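Local coordinates for serpin (Taeniopygia guttata, PDB 5HGC), which probably inhibits serine-type endopeptidases and is found here in complex with cortisol, at residues Ala102-Ala107 with Lys140-Tyr145; Asp144-Lys149 with Ala170-Phe175; Val40-Ala45 with Val317-Ser322. All blocks are in the same frame, centred on the assembly; numbering follows the deposited sequence.

Interaction 1 (Ala102-Ala107 with Lys140-Tyr145); sequences AIFVTA and KQINDY. Unlike the reference sequence in segment 102-107: Ala107 (reference Glu).
The phenol oxygen OH of Tyr145 is hydrogen-bonded to Glu126 OE1, and this bond to the adjacent strand 126-130 probably helps to fix the ring's far end, where OH lies 3.8 Å from Ala102 CB. No hydrogen bond joins strand 102-106 to helix 140-145 directly, so the rest of the contact is apolar. Its centre is Phe104. With CG beside the backbone N and anti to the carbonyl carbon (chi1 -61°), the ring is sent toward the helix. One of its faces receives Ile142: CG1 sits 4.0 Å from the ring centroid and 21° off the normal, a CH-pi contact, while CG2 of the same isoleucine comes to 4.0 Å from Phe104 CZ. At the rim, Phe104 CZ approaches Tyr145 CD2 at 3.6 Å. The two rings form an offset edge-to-face pair, the phenylalanine giving the edge, with planes inclined at 76° and centroids 5.7 Å apart. Phe128, on the neighbouring strand 126-130, meets both rings and completes the aromatic cluster. Replacing Phe104 by an alanine would probably open a gap beneath the helix, leaving Ile142 CG1 with no ring to lie on and the face of Tyr145 without its edge partner. The short segments of helix and strand run nearly antiparallel, their axes 11.4 Å apart at closest approach, and Ile142 and Tyr145, three positions apart, share one side of the helix. This is the seating expected of serpin helix F, here 135-149, along the second strand of beta-sheet A, here 100-106.

Interaction 2 (Asp144-Lys149 with Ala170-Phe175); sequences DYIERK and ASFVYF
In the serpin fold helix F packs on the face of beta-sheet A, and here its last turns, through Tyr145, Ile146 and Lys149, rest on Phe172 of the third strand of that sheet, 167-176. The axes of the two short segments approach to 10.2 Å at a signed crossing angle of -31°, with the chains running in roughly the same direction. Phe172 is the one strand residue in close contact: its CG stands between the backbone N and the carbonyl carbon (chi1 51°), and the ring projects from the sheet under the helix. Ile146 lies over one face, CD1 being 3.8 Å from the ring centroid and 22° off the normal. Its second branch, CG2, reaches Phe172 CD2 at 3.8 Å, so both arms of the isoleucine bear on the phenylalanine. From another direction Tyr145 CE2 approaches Phe172 CZ at 3.8 Å, the two side chains crossing at about a right angle. Lys149 contributes only the root of its chain, since its NZ end leads away toward Glu126 in a long, weak ion pair; its CB lies near the ring plane at the edge, 4.0 Å from Phe172 CE2.

Interaction 3 (Val40-Ala45 with Val317-Ser322); sequences VSISTA and VVHKAS. Unlike the reference sequence in segment 40-45: Thr44 (reference Ala).
Along 317-322 a single residue, His319, meets the helix, touching Ser41 and Ile42; the strand reaches it by way of Val317 and Val318. Val317 is bonded through its backbone to Ile284 and rests its side chain on Leu169. Val318 shares backbone hydrogen bonds with Leu169 and Ser171, which fixes this strand beside 167-176. The His319 side chain leaves the strand toward the helix, its CG anti to the backbone N (chi1 174°), and the imidazole lies with one face under Ile42 and an edge against Ser41. Ile42 CG1 is 3.9 Å from the ring centroid and 14° off the normal, while Ile42 CD1 extends to 4.1 Å from His319 CD2. In the ring plane, Ser41 OG is 3.3 Å from His319 CE1. Helix B, here 39-52, with strands three and five of sheet A forms the shutter region of a serpin; the direct pairing of these strands is that of a sheet with no reactive loop inserted between them. Both ring nitrogens are engaged: ND1 is hydrogen-bonded to Ser171 OG, and NE2 to the backbone N of Ser38. An amide N can act only as donor, so NE2 probably lacks a proton and ND1 probably carries one. Ser41 OG also has a weak hydrogen bond to Ser171 OG. On the helix side, Val40 O takes Thr44 N at 2.9 Å and Thr44 OG1 at 2.6 Å, from opposite faces of the carbonyl plane. Past the histidine, Lys320 starts its side chain away from the helix while its backbone bonds to Ser171 and Val173. Ala321 rests on Val173, and Ser322 on Tyr174.

All three contacts meet beta-sheet A, in which strands 100-106, 167-176 and 316-325 are successive neighbours. Interactions 1 and 2 have centres about 11 Å apart, share Asp144 and Tyr145, and place consecutive turns of helix 135-149 on adjoining strands, tied by a probable hydrogen bond from Ala170 N to Ala102 O at 2.7 Å. Interaction 3, centred about 11 Å from interaction 2 and 16 Å from interaction 1, brings in helix 39-52; its 40-45 and 317-322 enclose the other two along the chain. Ser171 and Phe172 point to opposite sides of their strand, so the sheet is held between the two helices. In serpins, loop insertion requires this sheet to open.

Interaction 1 (Ala102-Ala107 with Lys140-Tyr145)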
ATOM      1  N   ALA A 102       3.733  13.430  -5.121  1.00 28.97           N
ATOM      2  CA  ALA A 102       3.728  14.832  -5.533  1.00 26.69           C
ATOM      3  C   ALA A 102       3.712  15.704  -4.296  1.00 26.47           C
ATOM      4  O   ALA A 102       3.213  15.278  -3.244  1.00 22.83           O
ATOM      5  CB  ALA A 102       2.581  15.171  -6.473  1.00 23.06           C
ATOM      6  N   ILE A 103       4.346  16.880  -4.425  1.00 24.00           N
ATOM      7  CA  ILE A 103       4.245  17.951  -3.455  1.00 22.16           C
ATOM      8  C   ILE A 103       3.625  19.205  -4.023  1.00 20.65           C
ATOM      9  O   ILE A 103       3.876  19.562  -5.159  1.00 22.63           O
ATOM     10  CB  ILE A 103       5.540  18.258  -2.686  1.00 22.97           C
ATOM     11  CG1 ILE A 103       6.671  18.697  -3.610  1.00 25.53           C
ATOM     12  CG2 ILE A 103       5.938  17.050  -1.889  1.00 23.23           C
ATOM     13  CD1 ILE A 103       7.902  19.289  -2.919  1.00 27.35           C
ATOM     14  N   PHE A 104       2.759  19.820  -3.229  1.00 20.45           N
ATOM     15  CA  PHE A 104       2.125  21.082  -3.568  1.00 22.11           C
ATOM     16  C   PHE A 104       2.570  22.086  -2.511  1.00 23.47           C
ATOM     17  O   PHE A 104       2.244  21.919  -1.313  1.00 23.97           O
ATOM     18  CB  PHE A 104       0.613  20.889  -3.643  1.00 20.58           C
ATOM     19  CG  PHE A 104       0.212  19.910  -4.693  1.00 21.05           C
ATOM     20  CD1 PHE A 104       0.133  18.500  -4.393  1.00 20.95           C
ATOM     21  CD2 PHE A 104      -0.068  20.352  -6.023  1.00 20.02           C
ATOM     22  CE1 PHE A 104      -0.234  17.580  -5.408  1.00 19.21           C
ATOM     23  CE2 PHE A 104      -0.457  19.439  -7.023  1.00 18.75           C
ATOM     24  CZ  PHE A 104      -0.529  18.055  -6.714  1.00 20.68           C
ATOM     25  N   VAL A 105       3.415  23.034  -2.921  1.00 22.94           N
ATOM     26  CA  VAL A 105       4.098  23.927  -1.953  1.00 26.47           C
ATOM     27  C   VAL A 105       3.537  25.329  -2.187  1.00 31.70           C
ATOM     28  O   VAL A 105       3.321  25.746  -3.358  1.00 32.55           O
ATOM     29  CB  VAL A 105       5.649  23.937  -2.093  1.00 25.86           C
ATOM     30  CG1 VAL A 105       6.348  24.788  -0.996  1.00 26.63           C
ATOM     31  CG2 VAL A 105       6.192  22.523  -1.989  1.00 26.08           C
ATOM     32  N   THR A 106       3.266  26.052  -1.091  1.00 31.44           N
ATOM     33  CA  THR A 106       2.822  27.445  -1.200  1.00 30.67           C
ATOM     34  C   THR A 106       3.758  28.268  -2.080  1.00 31.00           C
ATOM     35  O   THR A 106       4.995  28.173  -1.960  1.00 33.99           O
ATOM     36  CB  THR A 106       2.664  28.121   0.159  1.00 30.55           C
ATOM     37  OG1 THR A 106       2.484  29.516  -0.056  1.00 33.53           O
ATOM     38  CG2 THR A 106       3.871  27.917   1.045  1.00 33.11           C
ATOM     39  N   ALA A 107       3.159  29.030  -2.991  1.00 28.05           N
ATOM     40  CA  ALA A 107       3.878  30.013  -3.800  1.00 27.89           C
ATOM     41  C   ALA A 107       4.734  30.978  -2.952  1.00 26.33           C
ATOM     42  O   ALA A 107       5.736  31.496  -3.421  1.00 25.30           O
ATOM     43  CB  ALA A 107       2.901  30.759  -4.701  1.00 25.86           C
ATOM     44  N   LYS A 140      -9.602  22.116  -7.169  1.00 42.39           N
ATOM     45  CA  LYS A 140      -9.965  21.655  -8.491  1.00 43.70           C
ATOM     46  C   LYS A 140      -8.690  21.269  -9.297  1.00 44.73           C
ATOM     47  O   LYS A 140      -8.703  20.264 -10.014  1.00 41.71           O
ATOM     48  CB  LYS A 140     -10.905  22.630  -9.236  1.00 40.08           C
ATOM     49  CG  LYS A 140     -11.159  22.231 -10.702  1.00 48.11           C
ATOM     50  CD  LYS A 140     -12.289  22.974 -11.394  1.00 56.80           C
ATOM     51  CE  LYS A 140     -12.955  22.092 -12.458  1.00 73.64           C
ATOM     52  NZ  LYS A 140     -12.201  22.056 -13.753  1.00 72.48           N
ATOM     53  N   GLN A 141      -7.600  22.026  -9.151  1.00 43.26           N
ATOM     54  CA  GLN A 141      -6.424  21.745  -9.968  1.00 45.60           C
ATOM     55  C   GLN A 141      -5.619  20.541  -9.458  1.00 36.20           C
ATOM     56  O   GLN A 141      -5.077  19.777 -10.260  1.00 32.66           O
ATOM     57  CB  GLN A 141      -5.577  22.979 -10.168  1.00 48.67           C
ATOM     58  CG  GLN A 141      -6.132  23.820 -11.289  1.00 62.44           C
ATOM     59  CD  GLN A 141      -5.342  25.091 -11.505  1.00 73.86           C
ATOM     60  OE1 GLN A 141      -5.769  26.160 -11.076  1.00 88.70           O
ATOM     61  NE2 GLN A 141      -4.179  24.983 -12.162  1.00 72.39           N
ATOM     62  N   ILE A 142      -5.602  20.366  -8.141  1.00 28.94           N
ATOM     63  CA  ILE A 142      -4.995  19.191  -7.545  1.00 30.53           C
ATOM     64  C   ILE A 142      -5.750  17.907  -7.925  1.00 34.53           C
ATOM     65  O   ILE A 142      -5.114  16.909  -8.309  1.00 38.57           O
ATOM     66  CB  ILE A 142      -4.829  19.318  -6.021  1.00 28.09           C
ATOM     67  CG1 ILE A 142      -3.841  20.439  -5.704  1.00 26.00           C
ATOM     68  CG2 ILE A 142      -4.297  18.012  -5.438  1.00 27.46           C
ATOM     69  CD1 ILE A 142      -3.812  20.807  -4.252  1.00 25.25           C
ATOM     70  N   ASN A 143      -7.080  17.937  -7.827  1.00 32.45           N
ATOM     71  CA  ASN A 143      -7.896  16.760  -8.118  1.00 33.10           C
ATOM     72  C   ASN A 143      -7.916  16.392  -9.588  1.00 33.44           C
ATOM     73  O   ASN A 143      -7.961  15.198  -9.944  1.00 32.59           O
ATOM     74  CB  ASN A 143      -9.303  16.938  -7.579  1.00 33.21           C
ATOM     75  CG  ASN A 143      -9.334  17.014  -6.061  1.00 33.56           C
ATOM     76  OD1 ASN A 143      -8.527  16.351  -5.361  1.00 39.61           O
ATOM     77  ND2 ASN A 143     -10.245  17.838  -5.530  1.00 30.04           N
ATOM     78  N   ASP A 144      -7.827  17.413 -10.436  1.00 33.11           N
ATOM     79  CA  ASP A 144      -7.664  17.202 -11.858  1.00 36.14           C
ATOM     80  C   ASP A 144      -6.324  16.558 -12.162  1.00 36.70           C
ATOM     81  O   ASP A 144      -6.209  15.747 -13.108  1.00 34.07           O
ATOM     82  CB  ASP A 144      -7.778  18.517 -12.612  1.00 47.41           C
ATOM     83  CG  ASP A 144      -9.219  19.040 -12.664  1.00 59.92           C
ATOM     84  OD1 ASP A 144     -10.167  18.280 -12.314  1.00 66.11           O
ATOM     85  OD2 ASP A 144      -9.392  20.219 -13.048  1.00 61.25           O
ATOM     86  N   TYR A 145      -5.323  16.918 -11.352  1.00 33.70           N
ATOM     87  CA  TYR A 145      -3.995  16.401 -11.520  1.00 30.94           C
ATOM     88  C   TYR A 145      -3.974  14.900 -11.214  1.00 31.67           C
ATOM     89  O   TYR A 145      -3.464  14.091 -12.045  1.00 29.98           O
ATOM     90  CB  TYR A 145      -3.016  17.169 -10.666  1.00 26.52           C
ATOM     91  CG  TYR A 145      -1.713  16.467 -10.549  1.00 27.42           C
ATOM     92  CD1 TYR A 145      -0.794  16.442 -11.630  1.00 24.22           C
ATOM     93  CD2 TYR A 145      -1.380  15.768  -9.340  1.00 26.63           C
ATOM     94  CE1 TYR A 145       0.410  15.765 -11.502  1.00 23.85           C
ATOM     95  CE2 TYR A 145      -0.188  15.074  -9.223  1.00 24.61           C
ATOM     96  CZ  TYR A 145       0.694  15.100 -10.302  1.00 24.44           C
ATOM     97  OH  TYR A 145       1.869  14.483 -10.144  1.00 25.98           O
TER

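Interaction 2 (Asp144-Lys149 with Ala170-Phe175)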
ATOM      1  N   ASP A 144      -7.827  17.413 -10.436  1.00 33.11           N
ATOM      2  CA  ASP A 144      -7.664  17.202 -11.858  1.00 36.14           C
ATOM      3  C   ASP A 144      -6.324  16.558 -12.162  1.00 36.70           C
ATOM      4  O   ASP A 144      -6.209  15.747 -13.108  1.00 34.07           O
ATOM      5  CB  ASP A 144      -7.778  18.517 -12.612  1.00 47.41           C
ATOM      6  CG  ASP A 144      -9.219  19.040 -12.664  1.00 59.92           C
ATOM      7  OD1 ASP A 144     -10.167  18.280 -12.314  1.00 66.11           O
ATOM      8  OD2 ASP A 144      -9.392  20.219 -13.048  1.00 61.25           O
ATOM      9  N   TYR A 145      -5.323  16.918 -11.352  1.00 33.70           N
ATOM     10  CA  TYR A 145      -3.995  16.401 -11.520  1.00 30.94           C
ATOM     11  C   TYR A 145      -3.974  14.900 -11.214  1.00 31.67           C
ATOM     12  O   TYR A 145      -3.464  14.091 -12.045  1.00 29.98           O
ATOM     13  CB  TYR A 145      -3.016  17.169 -10.666  1.00 26.52           C
ATOM     14  CG  TYR A 145      -1.713  16.467 -10.549  1.00 27.42           C
ATOM     15  CD1 TYR A 145      -0.794  16.442 -11.630  1.00 24.22           C
ATOM     16  CD2 TYR A 145      -1.380  15.768  -9.340  1.00 26.63           C
ATOM     17  CE1 TYR A 145       0.410  15.765 -11.502  1.00 23.85           C
ATOM     18  CE2 TYR A 145      -0.188  15.074  -9.223  1.00 24.61           C
ATOM     19  CZ  TYR A 145       0.694  15.100 -10.302  1.00 24.44           C
ATOM     20  OH  TYR A 145       1.869  14.483 -10.144  1.00 25.98           O
ATOM     21  N   ILE A 146      -4.556  14.537 -10.061  1.00 31.28           N
ATOM     22  CA  ILE A 146      -4.663  13.121  -9.640  1.00 31.31           C
ATOM     23  C   ILE A 146      -5.478  12.346 -10.641  1.00 30.89           C
ATOM     24  O   ILE A 146      -5.092  11.240 -11.012  1.00 31.49           O
ATOM     25  CB  ILE A 146      -5.253  12.920  -8.234  1.00 34.60           C
ATOM     26  CG1 ILE A 146      -4.615  13.911  -7.228  1.00 40.11           C
ATOM     27  CG2 ILE A 146      -5.092  11.468  -7.763  1.00 31.73           C
ATOM     28  CD1 ILE A 146      -3.134  13.733  -6.919  1.00 37.61           C
ATOM     29  N   GLU A 147      -6.570  12.933 -11.107  1.00 30.71           N
ATOM     30  CA  GLU A 147      -7.399  12.266 -12.074  1.00 36.30           C
ATOM     31  C   GLU A 147      -6.680  11.995 -13.393  1.00 37.58           C
ATOM     32  O   GLU A 147      -6.793  10.898 -13.958  1.00 40.75           O
ATOM     33  CB  GLU A 147      -8.676  13.049 -12.306  1.00 42.79           C
ATOM     34  CG  GLU A 147      -9.578  12.435 -13.368  1.00 47.54           C
ATOM     35  CD  GLU A 147     -10.878  13.190 -13.467  1.00 57.63           C
ATOM     36  OE1 GLU A 147     -11.115  14.065 -12.591  1.00 59.51           O
ATOM     37  OE2 GLU A 147     -11.657  12.903 -14.408  1.00 58.10           O
ATOM     38  N   ARG A 148      -5.935  12.977 -13.867  1.00 34.90           N
ATOM     39  CA  ARG A 148      -5.330  12.863 -15.169  1.00 39.65           C
ATOM     40  C   ARG A 148      -4.177  11.860 -15.097  1.00 37.85           C
ATOM     41  O   ARG A 148      -3.970  11.050 -16.012  1.00 38.34           O
ATOM     42  CB  ARG A 148      -4.869  14.240 -15.663  1.00 42.40           C
ATOM     43  CG  ARG A 148      -4.461  14.213 -17.106  1.00 49.63           C
ATOM     44  CD  ARG A 148      -4.587  15.552 -17.792  1.00 61.46           C
ATOM     45  NE  ARG A 148      -4.263  15.361 -19.211  1.00 72.35           N
ATOM     46  CZ  ARG A 148      -4.233  16.303 -20.160  1.00 82.48           C
ATOM     47  NH1 ARG A 148      -4.516  17.599 -19.919  1.00 79.34           N
ATOM     48  NH2 ARG A 148      -3.908  15.927 -21.390  1.00 85.51           N
ATOM     49  N   LYS A 149      -3.465  11.916 -13.977  1.00 37.42           N
ATOM     50  CA  LYS A 149      -2.272  11.125 -13.703  1.00 35.19           C
ATOM     51  C   LYS A 149      -2.682   9.633 -13.613  1.00 35.86           C
ATOM     52  O   LYS A 149      -1.913   8.758 -13.985  1.00 34.71           O
ATOM     53  CB  LYS A 149      -1.641  11.672 -12.396  1.00 35.48           C
ATOM     54  CG  LYS A 149      -0.126  11.715 -12.235  1.00 43.02           C
ATOM     55  CD  LYS A 149       0.678  11.921 -13.506  1.00 48.07           C
ATOM     56  CE  LYS A 149       2.157  12.139 -13.208  1.00 60.08           C
ATOM     57  NZ  LYS A 149       3.076  11.026 -12.784  1.00 60.63           N
ATOM     58  N   ALA A 170       1.359  14.541  -1.401  1.00 29.29           N
ATOM     59  CA  ALA A 170       0.410  13.546  -1.923  1.00 30.88           C
ATOM     60  C   ALA A 170       1.115  12.203  -2.362  1.00 35.82           C
ATOM     61  O   ALA A 170       2.063  12.248  -3.174  1.00 37.20           O
ATOM     62  CB  ALA A 170      -0.365  14.129  -3.087  1.00 26.43           C
ATOM     63  N   SER A 171       0.690  11.032  -1.826  1.00 33.67           N
ATOM     64  CA  SER A 171       1.001   9.767  -2.531  1.00 29.79           C
ATOM     65  C   SER A 171      -0.252   9.031  -2.912  1.00 29.20           C
ATOM     66  O   SER A 171      -1.213   8.921  -2.127  1.00 26.90           O
ATOM     67  CB  SER A 171       1.997   8.854  -1.822  1.00 29.43           C
ATOM     68  OG  SER A 171       1.364   8.344  -0.672  1.00 31.13           O
ATOM     69  N   PHE A 172      -0.243   8.530  -4.140  1.00 25.66           N
ATOM     70  CA  PHE A 172      -1.387   7.845  -4.624  1.00 25.98           C
ATOM     71  C   PHE A 172      -0.959   6.740  -5.562  1.00 25.43           C
ATOM     72  O   PHE A 172       0.105   6.796  -6.157  1.00 26.21           O
ATOM     73  CB  PHE A 172      -2.352   8.824  -5.276  1.00 24.46           C
ATOM     74  CG  PHE A 172      -1.709   9.720  -6.289  1.00 29.73           C
ATOM     75  CD1 PHE A 172      -0.923  10.831  -5.886  1.00 30.74           C
ATOM     76  CD2 PHE A 172      -1.886   9.484  -7.665  1.00 29.00           C
ATOM     77  CE1 PHE A 172      -0.328  11.660  -6.850  1.00 32.16           C
ATOM     78  CE2 PHE A 172      -1.299  10.336  -8.622  1.00 28.48           C
ATOM     79  CZ  PHE A 172      -0.523  11.411  -8.218  1.00 29.17           C
ATOM     80  N   VAL A 173      -1.816   5.743  -5.705  1.00 26.10           N
ATOM     81  CA  VAL A 173      -1.479   4.516  -6.470  1.00 25.52           C
ATOM     82  C   VAL A 173      -2.756   3.757  -6.716  1.00 24.63           C
ATOM     83  O   VAL A 173      -3.558   3.592  -5.798  1.00 24.79           O
ATOM     84  CB  VAL A 173      -0.413   3.638  -5.758  1.00 21.64           C
ATOM     85  CG1 VAL A 173      -0.835   3.342  -4.328  1.00 19.69           C
ATOM     86  CG2 VAL A 173      -0.122   2.406  -6.577  1.00 21.46           C
ATOM     87  N   TYR A 174      -2.950   3.379  -7.976  1.00 25.45           N
ATOM     88  CA  TYR A 174      -4.039   2.506  -8.409  1.00 30.06           C
ATOM     89  C   TYR A 174      -3.394   1.195  -8.933  1.00 32.51           C
ATOM     90  O   TYR A 174      -2.329   1.231  -9.589  1.00 27.77           O
ATOM     91  CB  TYR A 174      -4.898   3.149  -9.525  1.00 30.13           C
ATOM     92  CG  TYR A 174      -5.798   2.142 -10.249  1.00 33.21           C
ATOM     93  CD1 TYR A 174      -7.103   1.834  -9.761  1.00 34.46           C
ATOM     94  CD2 TYR A 174      -5.348   1.453 -11.413  1.00 33.32           C
ATOM     95  CE1 TYR A 174      -7.940   0.930 -10.441  1.00 31.93           C
ATOM     96  CE2 TYR A 174      -6.170   0.511 -12.067  1.00 30.49           C
ATOM     97  CZ  TYR A 174      -7.444   0.259 -11.575  1.00 32.50           C
ATOM     98  OH  TYR A 174      -8.231  -0.643 -12.226  1.00 34.36           O
ATOM     99  N   PHE A 175      -4.049   0.054  -8.664  1.00 28.84           N
ATOM    100  CA  PHE A 175      -3.593  -1.205  -9.200  1.00 26.93           C
ATOM    101  C   PHE A 175      -4.785  -2.075  -9.560  1.00 27.60           C
ATOM    102  O   PHE A 175      -5.833  -2.054  -8.886  1.00 30.12           O
ATOM    103  CB  PHE A 175      -2.643  -1.894  -8.185  1.00 26.94           C
ATOM    104  CG  PHE A 175      -2.056  -3.223  -8.655  1.00 28.53           C
ATOM    105  CD1 PHE A 175      -1.029  -3.269  -9.632  1.00 29.50           C
ATOM    106  CD2 PHE A 175      -2.529  -4.437  -8.134  1.00 26.07           C
ATOM    107  CE1 PHE A 175      -0.489  -4.496 -10.070  1.00 29.07           C
ATOM    108  CE2 PHE A 175      -1.991  -5.661  -8.574  1.00 28.17           C
ATOM    109  CZ  PHE A 175      -0.967  -5.697  -9.547  1.00 27.25           C
TER

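Interaction 3 (Val40-Ala45 with Val317-Ser322)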
ATOM      1  N   VAL A  40       4.388   0.615   0.516  1.00 24.13           N
ATOM      2  CA  VAL A  40       5.550   0.982  -0.243  1.00 22.35           C
ATOM      3  C   VAL A  40       5.466   2.434  -0.694  1.00 23.87           C
ATOM      4  O   VAL A  40       6.483   3.126  -0.657  1.00 26.24           O
ATOM      5  CB  VAL A  40       5.808   0.043  -1.434  1.00 22.05           C
ATOM      6  CG1 VAL A  40       4.652   0.051  -2.490  1.00 18.63           C
ATOM      7  CG2 VAL A  40       7.230   0.271  -1.952  1.00 22.00           C
ATOM      8  N   SER A  41       4.261   2.874  -1.070  1.00 21.55           N
ATOM      9  CA  SER A  41       3.990   4.216  -1.460  1.00 22.32           C
ATOM     10  C   SER A  41       4.199   5.202  -0.291  1.00 23.78           C
ATOM     11  O   SER A  41       4.855   6.229  -0.481  1.00 23.08           O
ATOM     12  CB  SER A  41       2.595   4.295  -2.050  1.00 25.19           C
ATOM     13  OG  SER A  41       2.128   5.628  -1.992  1.00 32.92           O
ATOM     14  N   ILE A  42       3.725   4.877   0.919  1.00 23.86           N
ATOM     15  CA  ILE A  42       3.962   5.759   2.070  1.00 24.62           C
ATOM     16  C   ILE A  42       5.433   5.789   2.351  1.00 24.89           C
ATOM     17  O   ILE A  42       6.012   6.863   2.487  1.00 24.90           O
ATOM     18  CB  ILE A  42       3.159   5.398   3.331  1.00 23.45           C
ATOM     19  CG1 ILE A  42       1.673   5.567   3.015  1.00 22.61           C
ATOM     20  CG2 ILE A  42       3.611   6.215   4.553  1.00 21.37           C
ATOM     21  CD1 ILE A  42       0.793   4.903   4.059  1.00 22.39           C
ATOM     22  N   SER A  43       6.061   4.628   2.390  1.00 26.91           N
ATOM     23  CA  SER A  43       7.460   4.621   2.782  1.00 27.79           C
ATOM     24  C   SER A  43       8.237   5.475   1.814  1.00 28.40           C
ATOM     25  O   SER A  43       9.121   6.200   2.222  1.00 28.11           O
ATOM     26  CB  SER A  43       8.057   3.235   2.753  1.00 26.63           C
ATOM     27  OG  SER A  43       7.671   2.547   3.883  1.00 28.26           O
ATOM     28  N   THR A  44       7.898   5.368   0.537  1.00 28.39           N
ATOM     29  CA  THR A  44       8.627   6.046  -0.513  1.00 30.16           C
ATOM     30  C   THR A  44       8.409   7.569  -0.436  1.00 29.42           C
ATOM     31  O   THR A  44       9.392   8.279  -0.569  1.00 31.46           O
ATOM     32  CB  THR A  44       8.231   5.462  -1.868  1.00 32.50           C
ATOM     33  OG1 THR A  44       8.550   4.066  -1.873  1.00 37.85           O
ATOM     34  CG2 THR A  44       8.970   6.104  -2.960  1.00 37.99           C
ATOM     35  N   ALA A  45       7.170   8.047  -0.181  1.00 27.00           N
ATOM     36  CA  ALA A  45       6.872   9.480  -0.123  1.00 26.85           C
ATOM     37  C   ALA A  45       7.705  10.107   1.000  1.00 31.44           C
ATOM     38  O   ALA A  45       8.367  11.128   0.772  1.00 33.94           O
ATOM     39  CB  ALA A  45       5.396   9.750   0.084  1.00 24.84           C
ATOM     40  N   VAL A 317      -0.363  15.419   4.653  1.00 42.34           N
ATOM     41  CA  VAL A 317       0.024  14.304   3.765  1.00 33.08           C
ATOM     42  C   VAL A 317      -1.180  13.448   3.570  1.00 34.66           C
ATOM     43  O   VAL A 317      -1.699  12.885   4.524  1.00 38.38           O
ATOM     44  CB  VAL A 317       1.245  13.498   4.234  1.00 34.15           C
ATOM     45  CG1 VAL A 317       1.257  13.261   5.733  1.00 37.21           C
ATOM     46  CG2 VAL A 317       1.406  12.189   3.447  1.00 33.87           C
ATOM     47  N   VAL A 318      -1.670  13.432   2.336  1.00 35.67           N
ATOM     48  CA  VAL A 318      -2.776  12.578   1.902  1.00 35.47           C
ATOM     49  C   VAL A 318      -2.244  11.385   1.133  1.00 33.66           C
ATOM     50  O   VAL A 318      -1.444  11.563   0.213  1.00 37.08           O
ATOM     51  CB  VAL A 318      -3.788  13.328   1.035  1.00 36.44           C
ATOM     52  CG1 VAL A 318      -5.005  12.441   0.782  1.00 37.22           C
ATOM     53  CG2 VAL A 318      -4.247  14.556   1.810  1.00 40.82           C
ATOM     54  N   HIS A 319      -2.665  10.183   1.544  1.00 29.60           N
ATOM     55  CA  HIS A 319      -2.380   8.943   0.827  1.00 28.28           C
ATOM     56  C   HIS A 319      -3.649   8.307   0.293  1.00 29.09           C
ATOM     57  O   HIS A 319      -4.588   8.117   1.057  1.00 33.66           O
ATOM     58  CB  HIS A 319      -1.671   7.964   1.723  1.00 29.90           C
ATOM     59  CG  HIS A 319      -1.474   6.630   1.083  1.00 33.68           C
ATOM     60  ND1 HIS A 319      -0.567   6.419   0.064  1.00 35.44           N
ATOM     61  CD2 HIS A 319      -2.105   5.446   1.282  1.00 31.66           C
ATOM     62  CE1 HIS A 319      -0.633   5.153  -0.316  1.00 37.24           C
ATOM     63  NE2 HIS A 319      -1.555   4.542   0.411  1.00 33.49           N
ATOM     64  N   LYS A 320      -3.720   8.001  -1.000  1.00 27.22           N
ATOM     65  CA  LYS A 320      -4.900   7.291  -1.517  1.00 28.44           C
ATOM     66  C   LYS A 320      -4.462   6.069  -2.332  1.00 29.81           C
ATOM     67  O   LYS A 320      -3.676   6.201  -3.291  1.00 31.22           O
ATOM     68  CB  LYS A 320      -5.836   8.210  -2.326  1.00 31.34           C
ATOM     69  CG  LYS A 320      -7.237   7.658  -2.621  1.00 36.06           C
ATOM     70  CD  LYS A 320      -8.140   8.751  -3.171  1.00 40.83           C
ATOM     71  CE  LYS A 320      -9.649   8.429  -3.157  1.00 42.73           C
ATOM     72  NZ  LYS A 320     -10.257   7.781  -4.380  1.00 44.08           N
ATOM     73  N   ALA A 321      -4.936   4.885  -1.928  1.00 26.19           N
ATOM     74  CA  ALA A 321      -4.648   3.644  -2.664  1.00 25.53           C
ATOM     75  C   ALA A 321      -5.942   3.092  -3.210  1.00 26.43           C
ATOM     76  O   ALA A 321      -6.974   3.155  -2.576  1.00 27.54           O
ATOM     77  CB  ALA A 321      -3.954   2.605  -1.804  1.00 20.82           C
ATOM     78  N   SER A 322      -5.875   2.510  -4.387  1.00 26.91           N
ATOM     79  CA  SER A 322      -7.053   2.063  -5.034  1.00 26.76           C
ATOM     80  C   SER A 322      -6.784   0.763  -5.806  1.00 27.58           C
ATOM     81  O   SER A 322      -5.739   0.586  -6.465  1.00 30.15           O
ATOM     82  CB  SER A 322      -7.507   3.192  -5.924  1.00 28.90           C
ATOM     83  OG  SER A 322      -8.744   2.896  -6.432  1.00 32.53           O
TER